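Local coordinates for rhamnosidase B (Bacillus sp., PDB 2OKX), which probably hydrolyses terminal alpha-L-rhamnose residues from glycosides, as a member of glycoside hydrolase family 78, at residues 919-922 and 923-926; 816-819 and 820-824. All blocks are in the same frame, centred on the assembly; numbering follows the deposited sequence.

Contact 1: residues 919-922 and 923-926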
loop_
_atom_site.group_PDB
_atom_site.type_symbol
_atom_site.label_atom_id
_atom_site.label_comp_id
_atom_site.label_asym_id
_atom_site.label_seq_id
_atom_site.Cartn_x
_atom_site.Cartn_y
_atom_site.Cartn_z
ATOM N N PHE A 919 -11.079 19.715 -35.447
ATOM C CA PHE A 919 -11.351 19.693 -36.878
ATOM C C PHE A 919 -12.265 20.866 -37.187
ATOM O O PHE A 919 -13.316 21.016 -36.566
ATOM C CB PHE A 919 -12.026 18.383 -37.294
ATOM C CG PHE A 919 -11.080 17.229 -37.409
ATOM C CD1 PHE A 919 -10.874 16.366 -36.339
ATOM C CD2 PHE A 919 -10.368 17.017 -38.589
ATOM C CE1 PHE A 919 -9.971 15.309 -36.438
ATOM C CE2 PHE A 919 -9.465 15.966 -38.697
ATOM C CZ PHE A 919 -9.264 15.109 -37.618
ATOM N N VAL A 920 -11.858 21.709 -38.130
ATOM C CA VAL A 920 -12.664 22.872 -38.501
ATOM C C VAL A 920 -13.528 22.547 -39.713
ATOM O O VAL A 920 -14.490 23.249 -40.010
ATOM C CB VAL A 920 -11.775 24.093 -38.813
ATOM C CG1 VAL A 920 -10.981 24.476 -37.570
ATOM C CG2 VAL A 920 -10.836 23.781 -39.971
ATOM N N SER A 921 -13.163 21.473 -40.404
ATOM C CA SER A 921 -13.892 20.984 -41.568
ATOM C C SER A 921 -13.309 19.613 -41.889
ATOM O O SER A 921 -12.317 19.203 -41.283
ATOM C CB SER A 921 -13.753 21.944 -42.762
ATOM O OG SER A 921 -12.419 22.036 -43.226
ATOM N N ALA A 922 -13.927 18.895 -42.820
ATOM C CA ALA A 922 -13.469 17.557 -43.173
ATOM C C ALA A 922 -11.985 17.492 -43.538
ATOM O O ALA A 922 -11.516 18.222 -44.412
ATOM C CB ALA A 922 -14.312 17.007 -44.317
ATOM N N GLY A 923 -11.258 16.618 -42.849
ATOM C CA GLY A 923 -9.839 16.437 -43.111
ATOM C C GLY A 923 -8.962 17.641 -42.839
ATOM O O GLY A 923 -7.806 17.679 -43.270
ATOM N N LYS A 924 -9.486 18.619 -42.113
ATOM C CA LYS A 924 -8.716 19.821 -41.820
ATOM C C LYS A 924 -8.712 20.186 -40.340
ATOM O O LYS A 924 -9.761 20.407 -39.738
ATOM C CB LYS A 924 -9.258 20.988 -42.647
ATOM C CG LYS A 924 -8.456 22.274 -42.518
ATOM C CD LYS A 924 -9.005 23.340 -43.456
ATOM C CE LYS A 924 -8.240 24.647 -43.317
ATOM N NZ LYS A 924 -8.703 25.668 -44.298
ATOM N N LEU A 925 -7.515 20.257 -39.768
ATOM C CA LEU A 925 -7.344 20.587 -38.357
ATOM C C LEU A 925 -6.829 21.992 -38.115
ATOM O O LEU A 925 -6.203 22.606 -38.979
ATOM C CB LEU A 925 -6.332 19.642 -37.700
ATOM C CG LEU A 925 -6.641 18.241 -37.186
ATOM C CD1 LEU A 925 -5.333 17.602 -36.725
ATOM C CD2 LEU A 925 -7.634 18.301 -36.036
ATOM N N LYS A 926 -7.097 22.482 -36.912
ATOM C CA LYS A 926 -6.594 23.762 -36.450
ATOM C C LYS A 926 -5.794 23.262 -35.243
ATOM O O LYS A 926 -6.328 22.518 -34.414
ATOM C CB LYS A 926 -7.725 24.670 -35.981
ATOM C CG LYS A 926 -7.281 26.094 -35.724
ATOM C CD LYS A 926 -8.079 26.738 -34.600
ATOM C CE LYS A 926 -9.578 26.659 -34.834
ATOM N NZ LYS A 926 -10.331 27.264 -33.696
#
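A beta hairpin of the C-terminal domain turns back on itself here, where F919 meets L925 and S921 pairs with K924. Strands 912-921 and 924-932 are joined by a type II turn from S921 to K924. G923 holds the third position of the turn with positive phi (64°), a conformation that favours glycine. K924 N donates to S921 O at 3.0 Å, closing the turn. The second bond runs from V920 N to K924 O at 2.9 Å. The register slips by one residue between F919 and S921, which makes a beta bulge. F919 and L925 form a non-hydrogen-bonded antiparallel pair with side chains on one face of the sheet. L925 CD2 sits over the centre of the F919 ring, 3.6 Å from the centroid and 4° off the normal, a CH-pi contact. The F919 ring is placed for this by CG lying opposite the carbonyl carbon (chi1 -78°). I945 touches both side chains. Replacing F919 with a serine would probably leave L925 CD2 without its aromatic partner and open a gap beside P895 and I945. On the other face, the extended K924 chain passes S921, and its CB lies 3.4 Å from S921 OG. V920 puts its two methyls on two lysines: CG2 is 3.8 Å from K924 CG, and CG1 is 3.6 Å from K926 CB.

Contact 2: residues 816-819 and 820-824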
loop_
_atom_site.group_PDB
_atom_site.type_symbol
_atom_site.label_atom_id
_atom_site.label_comp_id
_atom_site.label_asym_id
_atom_site.label_seq_id
_atom_site.Cartn_x
_atom_site.Cartn_y
_atom_site.Cartn_z
ATOM N N ARG A 816 -2.032 1.656 -33.833
ATOM C CA ARG A 816 -3.451 1.340 -33.683
ATOM C C ARG A 816 -4.074 2.143 -32.544
ATOM O O ARG A 816 -4.609 1.573 -31.589
ATOM C CB ARG A 816 -3.631 -0.159 -33.415
ATOM C CG ARG A 816 -3.007 -1.066 -34.469
ATOM C CD ARG A 816 -3.465 -0.685 -35.866
ATOM N NE ARG A 816 -4.909 -0.818 -36.036
ATOM C CZ ARG A 816 -5.540 -1.974 -36.215
ATOM N NH1 ARG A 816 -4.854 -3.109 -36.248
ATOM N NH2 ARG A 816 -6.858 -1.997 -36.368
ATOM N N GLN A 817 -4.009 3.467 -32.656
ATOM C CA GLN A 817 -4.544 4.354 -31.632
ATOM C C GLN A 817 -6.051 4.235 -31.433
ATOM O O GLN A 817 -6.536 4.339 -30.307
ATOM C CB GLN A 817 -4.187 5.812 -31.949
ATOM C CG GLN A 817 -2.706 6.174 -31.756
ATOM C CD GLN A 817 -1.825 5.736 -32.912
ATOM O OE1 GLN A 817 -2.315 5.378 -33.982
ATOM N NE2 GLN A 817 -0.512 5.780 -32.706
ATOM N N THR A 818 -6.795 4.019 -32.515
ATOM C CA THR A 818 -8.244 3.898 -32.400
ATOM C C THR A 818 -8.623 2.672 -31.568
ATOM O O THR A 818 -9.541 2.730 -30.744
ATOM C CB THR A 818 -8.907 3.818 -33.790
ATOM O OG1 THR A 818 -8.675 5.046 -34.495
ATOM C CG2 THR A 818 -10.413 3.601 -33.655
ATOM N N LEU A 819 -7.908 1.572 -31.779
ATOM C CA LEU A 819 -8.161 0.348 -31.031
ATOM C C LEU A 819 -7.834 0.596 -29.560
ATOM O O LEU A 819 -8.491 0.060 -28.665
ATOM C CB LEU A 819 -7.285 -0.790 -31.556
ATOM C CG LEU A 819 -7.518 -2.142 -30.877
ATOM C CD1 LEU A 819 -8.941 -2.615 -31.162
ATOM C CD2 LEU A 819 -6.504 -3.162 -31.387
ATOM N N MET A 820 -6.802 1.402 -29.324
ATOM C CA MET A 820 -6.385 1.746 -27.972
ATOM C C MET A 820 -7.519 2.507 -27.290
ATOM O O MET A 820 -7.893 2.196 -26.159
ATOM C CB MET A 820 -5.120 2.613 -28.014
ATOM C CG MET A 820 -4.551 2.972 -26.646
ATOM S SD MET A 820 -3.399 4.375 -26.718
ATOM C CE MET A 820 -2.066 3.679 -27.694
ATOM N N LEU A 821 -8.072 3.500 -27.982
ATOM C CA LEU A 821 -9.169 4.281 -27.420
ATOM C C LEU A 821 -10.388 3.422 -27.113
ATOM O O LEU A 821 -11.011 3.572 -26.059
ATOM C CB LEU A 821 -9.584 5.412 -28.370
ATOM C CG LEU A 821 -8.618 6.587 -28.510
ATOM C CD1 LEU A 821 -9.313 7.716 -29.263
ATOM C CD2 LEU A 821 -8.183 7.065 -27.132
ATOM N N ASP A 822 -10.741 2.530 -28.031
ATOM C CA ASP A 822 -11.896 1.677 -27.797
ATOM C C ASP A 822 -11.672 0.739 -26.621
ATOM O O ASP A 822 -12.610 0.426 -25.887
ATOM C CB ASP A 822 -12.253 0.878 -29.052
ATOM C CG ASP A 822 -12.907 1.737 -30.117
ATOM O OD1 ASP A 822 -13.540 2.755 -29.763
ATOM O OD2 ASP A 822 -12.805 1.388 -31.306
ATOM N N ASP A 823 -10.435 0.291 -26.436
ATOM C CA ASP A 823 -10.129 -0.598 -25.324
ATOM C C ASP A 823 -10.275 0.189 -24.021
ATOM O O ASP A 823 -10.856 -0.296 -23.049
ATOM C CB ASP A 823 -8.705 -1.147 -25.436
ATOM C CG ASP A 823 -8.458 -2.317 -24.495
ATOM O OD1 ASP A 823 -8.747 -3.468 -24.887
ATOM O OD2 ASP A 823 -7.989 -2.086 -23.359
ATOM N N ILE A 824 -9.739 1.407 -24.004
ATOM C CA ILE A 824 -9.833 2.249 -22.821
ATOM C C ILE A 824 -11.303 2.499 -22.494
ATOM O O ILE A 824 -11.726 2.353 -21.345
ATOM C CB ILE A 824 -9.096 3.596 -23.040
ATOM C CG1 ILE A 824 -7.584 3.355 -23.060
ATOM C CG2 ILE A 824 -9.456 4.591 -21.938
ATOM C CD1 ILE A 824 -6.766 4.574 -23.444
#
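The backbone from R816 to D823 makes the first turns of helix 817-833, with M820 N bonded to R816 O, L821 N to Q817 O, D822 N to T818 O and D823 N to L819 O. These i to i+4 bonds span 2.9 Å for L821 N to Q817 O up to 3.2 Å for M820 N to R816 O. R816 holds the N-cap position. T818 and D822 lie side by side and point the same way, with T818 CG2 4.0 Å from D822 OD2. The threonine brings its methyl, not its hydroxyl, to the carboxylate, because CG2 is the branch opposite the backbone N. The helix belongs to the 6-hairpin glycosidase domain and packs by its sides against neighbouring helices: M820 on F871 and L821 on L872 of helix 868-876, and L819 on Y807 and L811 of helix 801-813. Within the turn, M820 CB lies 3.2 Å from Q817 O, and L821 CG is 3.6 Å from the same oxygen. Q817 NE2 is hydrogen-bonded to E812 OE2, the residue's strongest polar partner, and D822 OD1 makes a salt bridge with R825. D823 CB rests 3.5 Å from L819 O, while its carboxylate is held by others: OD2 accepts from Y808 and N827, and OD1 bonds a glycerol, probably from the crystallisation liquor.

Contact 2 comes first along the chain, at the start of helix 817-833 in the 6-hairpin glycosidase domain. Contact 1 follows about a hundred residues later, at the hairpin of strands 912-921 and 924-932 in the C-terminal domain. Their centres are 21 Å apart. The nearest atoms are about 10 Å apart, so the two do not touch. They share no helix or sheet, but the loop near 894-896 lies close to both: P895 touches F919, while C896 touches T818 and L821. This loop therefore meets both the helical domain and the hairpin of the C-terminal sheet. Contact 1 lies at the surface, and contact 2 is partly buried.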